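Long-range contacts in DNA-(apurinic or apyrimidinic site) endonuclease 2 (Xenopus laevis, PDB 6WCD), which weakly incises DNA at abasic sites in base excision repair and degrades it from 3' ends, this chain being its exonuclease-endonuclease-phosphatase catalytic domain: residues 31-36 / 66-71; 185-190 / 268-273. All coordinates share one frame; numbering follows the deposited sequence. Where two conformers were deposited one is given.

Interaction 1: 31-36 / 66-71. With MG (magnesium ion), chain B.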
loop_
_atom_site.group_PDB
_atom_site.type_symbol
_atom_site.label_atom_id
_atom_site.label_comp_id
_atom_site.label_asym_id
_atom_site.label_seq_id
_atom_site.Cartn_x
_atom_site.Cartn_y
_atom_site.Cartn_z
ATOM N N CYS A 31 -6.302 1.444 2.430
ATOM C CA CYS A 31 -4.943 1.066 2.738
ATOM C C CYS A 31 -4.197 2.293 3.247
ATOM O O CYS A 31 -4.038 3.287 2.513
ATOM C CB CYS A 31 -4.259 0.486 1.519
ATOM S SG CYS A 31 -5.015 -1.067 0.955
ATOM N N LEU A 32 -3.751 2.222 4.468
ATOM C CA LEU A 32 -3.001 3.296 5.120
ATOM C C LEU A 32 -1.551 2.908 5.249
ATOM O O LEU A 32 -1.218 1.762 5.605
ATOM C CB LEU A 32 -3.548 3.603 6.500
ATOM C CG LEU A 32 -5.037 3.969 6.542
ATOM C CD1 LEU A 32 -5.481 4.296 7.958
ATOM C CD2 LEU A 32 -5.386 5.087 5.620
ATOM N N GLN A 33 -0.683 3.880 4.987
ATOM C CA GLN A 33 0.743 3.723 5.255
ATOM C C GLN A 33 1.231 4.706 6.311
ATOM O O GLN A 33 0.695 5.787 6.502
ATOM C CB GLN A 33 1.575 3.892 3.977
ATOM C CG GLN A 33 1.124 2.958 2.879
ATOM C CD GLN A 33 0.035 3.535 2.033
ATOM O OE1 GLN A 33 0.016 4.731 1.748
ATOM N NE2 GLN A 33 -0.850 2.682 1.588
ATOM N N GLU A 34 2.295 4.283 6.989
ATOM C CA GLU A 34 2.882 4.989 8.126
ATOM C C GLU A 34 1.777 5.257 9.154
ATOM O O GLU A 34 1.477 6.390 9.544
ATOM C CB GLU A 34 3.633 6.276 7.713
ATOM C CG GLU A 34 4.602 6.645 8.813
ATOM C CD GLU A 34 5.296 7.950 8.641
ATOM O OE1 GLU A 34 4.821 8.825 7.885
ATOM O OE2 GLU A 34 6.368 8.103 9.333
ATOM N N THR A 35 1.211 4.158 9.649
ATOM C CA THR A 35 0.213 4.235 10.714
ATOM C C THR A 35 0.813 4.777 12.003
ATOM O O THR A 35 0.096 5.408 12.796
ATOM C CB THR A 35 -0.373 2.875 11.029
ATOM O OG1 THR A 35 0.711 2.082 11.508
ATOM C CG2 THR A 35 -0.998 2.244 9.803
ATOM N N LYS A 36 2.120 4.562 12.238
ATOM C CA LYS A 36 2.817 4.838 13.495
ATOM C C LYS A 36 2.206 4.084 14.653
ATOM O O LYS A 36 2.425 4.426 15.800
ATOM C CB LYS A 36 2.951 6.344 13.777
ATOM C CG LYS A 36 3.674 7.091 12.648
ATOM C CD LYS A 36 4.012 8.539 12.974
ATOM C CE LYS A 36 4.642 9.190 11.772
ATOM N NZ LYS A 36 5.220 10.505 12.193
ATOM N N SER A 66 6.746 3.650 11.380
ATOM C CA SER A 66 6.342 2.937 10.147
ATOM C C SER A 66 4.947 2.354 10.354
ATOM O O SER A 66 4.106 2.999 11.002
ATOM C CB SER A 66 7.436 1.928 9.833
ATOM O OG SER A 66 7.162 1.317 8.616
ATOM N N GLY A 67 4.683 1.185 9.830
ATOM C CA GLY A 67 3.403 0.543 9.958
ATOM C C GLY A 67 2.484 0.737 8.789
ATOM O O GLY A 67 2.380 1.827 8.209
ATOM N N VAL A 68 1.772 -0.319 8.422
ATOM C CA VAL A 68 0.766 -0.269 7.364
ATOM C C VAL A 68 -0.465 -1.013 7.853
ATOM O O VAL A 68 -0.405 -1.882 8.731
ATOM C CB VAL A 68 1.228 -0.887 6.039
ATOM C CG1 VAL A 68 2.368 -0.060 5.433
ATOM C CG2 VAL A 68 1.612 -2.332 6.185
ATOM N N ALA A 69 -1.635 -0.617 7.310
ATOM C CA ALA A 69 -2.897 -1.222 7.710
ATOM C C ALA A 69 -3.819 -1.214 6.517
ATOM O O ALA A 69 -3.915 -0.242 5.786
ATOM C CB ALA A 69 -3.567 -0.483 8.862
ATOM N N THR A 70 -4.579 -2.305 6.356
ATOM C CA THR A 70 -5.657 -2.394 5.383
ATOM C C THR A 70 -6.961 -2.608 6.106
ATOM O O THR A 70 -7.088 -3.548 6.919
ATOM C CB THR A 70 -5.376 -3.520 4.395
ATOM O OG1 THR A 70 -4.209 -3.171 3.664
ATOM C CG2 THR A 70 -6.523 -3.736 3.436
ATOM N N PHE A 71 -7.900 -1.706 5.861
ATOM C CA PHE A 71 -9.231 -1.724 6.439
ATOM C C PHE A 71 -10.214 -2.150 5.360
ATOM O O PHE A 71 -10.261 -1.554 4.293
ATOM C CB PHE A 71 -9.624 -0.345 6.977
ATOM C CG PHE A 71 -8.923 0.055 8.215
ATOM C CD1 PHE A 71 -7.680 0.648 8.164
ATOM C CD2 PHE A 71 -9.533 -0.146 9.414
ATOM C CE1 PHE A 71 -7.021 1.022 9.428
ATOM C CE2 PHE A 71 -8.929 0.195 10.602
ATOM C CZ PHE A 71 -7.694 0.773 10.584
HETATM MG MG MG B . 5.527 10.651 7.349
HETATM O O HOH W 1 7.620 6.344 10.746
HETATM O O HOH W 2 7.010 10.533 8.874
HETATM O O HOH W 3 4.099 10.817 5.846
HETATM O O HOH W 4 6.315 12.465 6.733
HETATM O O HOH W 5 6.779 9.653 6.023
#
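The magnesium site of the catalytic domain stands at the end of an antiparallel strand pair, where L32 and A69 form a hydrogen-bonded pair: L32 N donates to A69 O at 2.8 Å, nearly straight, and A69 N returns a bond to L32 O at 3.0 Å. C31 with T70 and Q33 with V68 are the non-hydrogen-bonded pairs, their side chains sharing one face. There CG of Q33 meets CG1 of V68, while NE2 of Q33 is held by N140 and S5. On the other face CD1 of L32 approaches CE1 of F71 at 3.9 Å, and the CG2 methyl of T35 lies 3.9 Å from CB of A69.

Beyond the strands the two segments stay together through their loops. T35 N reaches G67 O from above the carbonyl plane, and K36 N meets S66 O at 2.8 Å, nearly end-on to the carbonyl. OG1 of T35, bonded to V37 N, lies 3.5 Å from G67 CA, where a CB would collide with it. With an alanine at T35, V37 N is likely to lose its hydroxyl partner and a gap to open beside CB of A69. E34 turns away from the partner segment, its CG anti to the backbone N (chi1 -159°), and its extended chain carries OE1 to magnesium at 2.0 Å; N9 and four waters also bind the metal. OE2 accepts from two waters, one ligating the metal and the other accepting from S66 N. A metal-binding glutamate immediately after a strand of the central sandwich is characteristic of the DNase I-like fold.

Interaction 2: 185-190 / 268-273. With BU1 (1,4-butanediol), chain G.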
loop_
_atom_site.group_PDB
_atom_site.type_symbol
_atom_site.label_atom_id
_atom_site.label_comp_id
_atom_site.label_asym_id
_atom_site.label_seq_id
_atom_site.Cartn_x
_atom_site.Cartn_y
_atom_site.Cartn_z
ATOM N N ASN A 185 7.756 6.047 -2.677
ATOM C CA ASN A 185 8.862 6.913 -2.342
ATOM C C ASN A 185 9.852 7.100 -3.497
ATOM O O ASN A 185 11.026 7.330 -3.290
ATOM C CB ASN A 185 9.592 6.399 -1.084
ATOM C CG ASN A 185 10.285 7.481 -0.353
ATOM O OD1 ASN A 185 9.875 8.640 -0.411
ATOM N ND2 ASN A 185 11.380 7.135 0.325
ATOM N N THR A 186 9.347 7.032 -4.738
ATOM C CA THR A 186 10.066 7.431 -5.950
ATOM C C THR A 186 9.023 8.009 -6.899
ATOM O O THR A 186 7.940 7.419 -7.048
ATOM C CB THR A 186 10.720 6.249 -6.642
ATOM O OG1 THR A 186 11.782 5.716 -5.831
ATOM C CG2 THR A 186 11.360 6.675 -7.950
ATOM N N SER A 187 9.323 9.158 -7.533
ATOM C CA SER A 187 8.458 9.663 -8.575
ATOM C C SER A 187 8.962 9.122 -9.902
ATOM O O SER A 187 10.144 8.936 -10.103
ATOM C CB SER A 187 8.429 11.185 -8.584
ATOM O OG SER A 187 9.737 11.655 -8.839
ATOM N N HIS A 188 8.055 8.893 -10.838
ATOM C CA HIS A 188 8.445 8.121 -12.008
ATOM C C HIS A 188 9.025 8.959 -13.142
ATOM O O HIS A 188 10.159 8.707 -13.605
ATOM C CB HIS A 188 7.228 7.333 -12.488
ATOM C CG HIS A 188 7.522 6.386 -13.593
ATOM N ND1 HIS A 188 6.536 5.917 -14.448
ATOM C CD2 HIS A 188 8.690 5.846 -14.030
ATOM C CE1 HIS A 188 7.086 5.120 -15.356
ATOM N NE2 HIS A 188 8.391 5.058 -15.122
ATOM N N ARG A 189 8.284 9.966 -13.595
ATOM C CA ARG A 189 8.638 10.769 -14.753
ATOM C C ARG A 189 8.647 12.250 -14.411
ATOM O O ARG A 189 8.171 12.644 -13.341
ATOM C CB ARG A 189 7.645 10.497 -15.900
ATOM C CG ARG A 189 7.805 9.053 -16.425
ATOM C CD ARG A 189 7.652 8.955 -17.897
ATOM N NE ARG A 189 7.780 7.571 -18.357
ATOM C CZ ARG A 189 6.756 6.764 -18.643
ATOM N NH1 ARG A 189 5.502 7.186 -18.522
ATOM N NH2 ARG A 189 6.990 5.525 -19.058
ATOM N N PRO A 190 9.254 13.076 -15.250
ATOM C CA PRO A 190 9.343 14.522 -14.956
ATOM C C PRO A 190 8.022 15.165 -14.587
ATOM O O PRO A 190 7.983 16.042 -13.721
ATOM C CB PRO A 190 9.919 15.097 -16.270
ATOM C CG PRO A 190 10.768 14.009 -16.761
ATOM C CD PRO A 190 9.966 12.758 -16.501
ATOM N N TYR A 268 4.581 22.856 -3.965
ATOM C CA TYR A 268 5.939 22.319 -3.937
ATOM C C TYR A 268 5.816 20.855 -3.540
ATOM O O TYR A 268 5.855 20.487 -2.350
ATOM C CB TYR A 268 6.737 23.135 -2.963
ATOM C CG TYR A 268 8.186 22.730 -2.689
ATOM C CD1 TYR A 268 9.186 23.196 -3.467
ATOM C CD2 TYR A 268 8.486 21.953 -1.585
ATOM C CE1 TYR A 268 10.527 22.919 -3.163
ATOM C CE2 TYR A 268 9.804 21.665 -1.278
ATOM C CZ TYR A 268 10.795 22.142 -2.086
ATOM O OH TYR A 268 12.125 21.910 -1.798
ATOM N N GLY A 269 5.629 20.000 -4.538
ATOM C CA GLY A 269 5.278 18.608 -4.293
ATOM C C GLY A 269 5.744 17.593 -5.318
ATOM O O GLY A 269 6.368 17.921 -6.331
ATOM N N THR A 270 5.393 16.335 -5.039
ATOM C CA THR A 270 5.788 15.193 -5.856
ATOM C C THR A 270 4.680 14.162 -5.811
ATOM O O THR A 270 3.946 14.098 -4.833
ATOM C CB THR A 270 7.078 14.548 -5.350
ATOM O OG1 THR A 270 8.053 15.555 -5.054
ATOM C CG2 THR A 270 7.608 13.636 -6.400
ATOM N N ARG A 271 4.567 13.331 -6.870
ATOM C CA ARG A 271 3.627 12.198 -6.873
ATOM C C ARG A 271 4.424 10.913 -6.559
ATOM O O ARG A 271 5.226 10.466 -7.397
ATOM C CB ARG A 271 2.879 12.050 -8.187
ATOM C CG ARG A 271 1.747 10.958 -8.078
ATOM C CD ARG A 271 0.899 10.862 -9.339
ATOM N NE ARG A 271 1.693 10.357 -10.443
ATOM C CZ ARG A 271 1.678 9.111 -10.894
ATOM N NH1 ARG A 271 0.865 8.204 -10.388
ATOM N NH2 ARG A 271 2.520 8.776 -11.860
ATOM N N ILE A 272 4.240 10.367 -5.359
ATOM C CA ILE A 272 4.983 9.185 -4.905
ATOM C C ILE A 272 4.039 8.113 -4.362
ATOM O O ILE A 272 4.527 7.066 -3.864
ATOM C CB ILE A 272 6.081 9.531 -3.877
ATOM C CG1 ILE A 272 5.489 10.259 -2.657
ATOM C CG2 ILE A 272 7.228 10.296 -4.563
ATOM C CD1 ILE A 272 6.485 10.390 -1.519
ATOM N N ASP A 273 2.748 8.331 -4.444
ATOM C CA ASP A 273 1.717 7.382 -4.034
ATOM C C ASP A 273 0.986 6.875 -5.266
ATOM O O ASP A 273 0.517 7.654 -6.107
ATOM C CB ASP A 273 0.792 8.105 -3.090
ATOM C CG ASP A 273 1.525 8.582 -1.835
ATOM O OD1 ASP A 273 1.842 7.705 -0.946
ATOM O OD2 ASP A 273 1.843 9.793 -1.697
HETATM C C1 BU1 G . 14.086 7.924 -4.922
HETATM C C2 BU1 G . 14.651 6.684 -5.632
HETATM C C3 BU1 G . 15.513 5.813 -4.708
HETATM C C4 BU1 G . 16.930 5.629 -5.265
HETATM O O5 BU1 G . 13.900 8.963 -5.858
HETATM O O6 BU1 G . 17.839 5.660 -4.192
#
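No hydrogen bond joins loop 185-190 to segment 268-273; instead a single isoleucine, I272, fits against the backbone of N185, T186 and S187. Its CG2 methyl, anti to the carbonyl carbon, rests 3.7 Å from T186 C and 3.8 Å from S187 N, so that it meets the peptide link between these residues rather than a side chain. CG1 takes the position between backbone N and carbonyl carbon (chi1 57°) and leads CD1 out alongside the N185 side chain, which points the same way. The meeting there is loose, with CD1 4.0 Å from OD1 of N185. ND2 of N185 is bonded to P144 O.

Further along, S187 CB faces the CG2 methyl of T270, though T270 has two conformers and the closeness of this pair is doubtful; R271 O lies 3.5 Å from S187 CB. S187 CA also makes a CA-H...O contact with R271 O. The long side chain of R271 is anchored through salt bridges to D241 and D192.

On the other side of the loop, OG1 of T186 is bonded to Y161 OH, and the residue borders the butanediol. By similarity N185 is the transition-state stabiliser and D273 is important for catalysis; D273 is hydrogen-bonded to H300. The I272 side chain is about 4 Å from the side chains of D183 and H300, which places the contact beside the probable catalytic centre. The loop follows strand 177-181 and precedes helix 206-214, whose R208 bonds to S187 O. Y161, on helix 152-173, meets the loop through T186, whereas segment 268-273 opens strand 269-278, the antiparallel neighbour of 177-181.

Interaction 1 is a buried contact near the centre of the chain; interaction 2 is only partly buried and lies farther out. They belong to different sheets: 31-36 and 66-71 lie on neighbouring strands of the six-stranded sheet, whereas 185-190 and 268-273 join a loop to the start of a strand of the other. Paired backbone hydrogen bonds carry the first, and methyl groups set against backbone carry the second, which buries about half as much surface. Both approach the catalytic centre, interaction 1 through the observed metal ligand E34 and interaction 2 through N185 and D273, whose roles are inferred by similarity. The contacts do not touch each other.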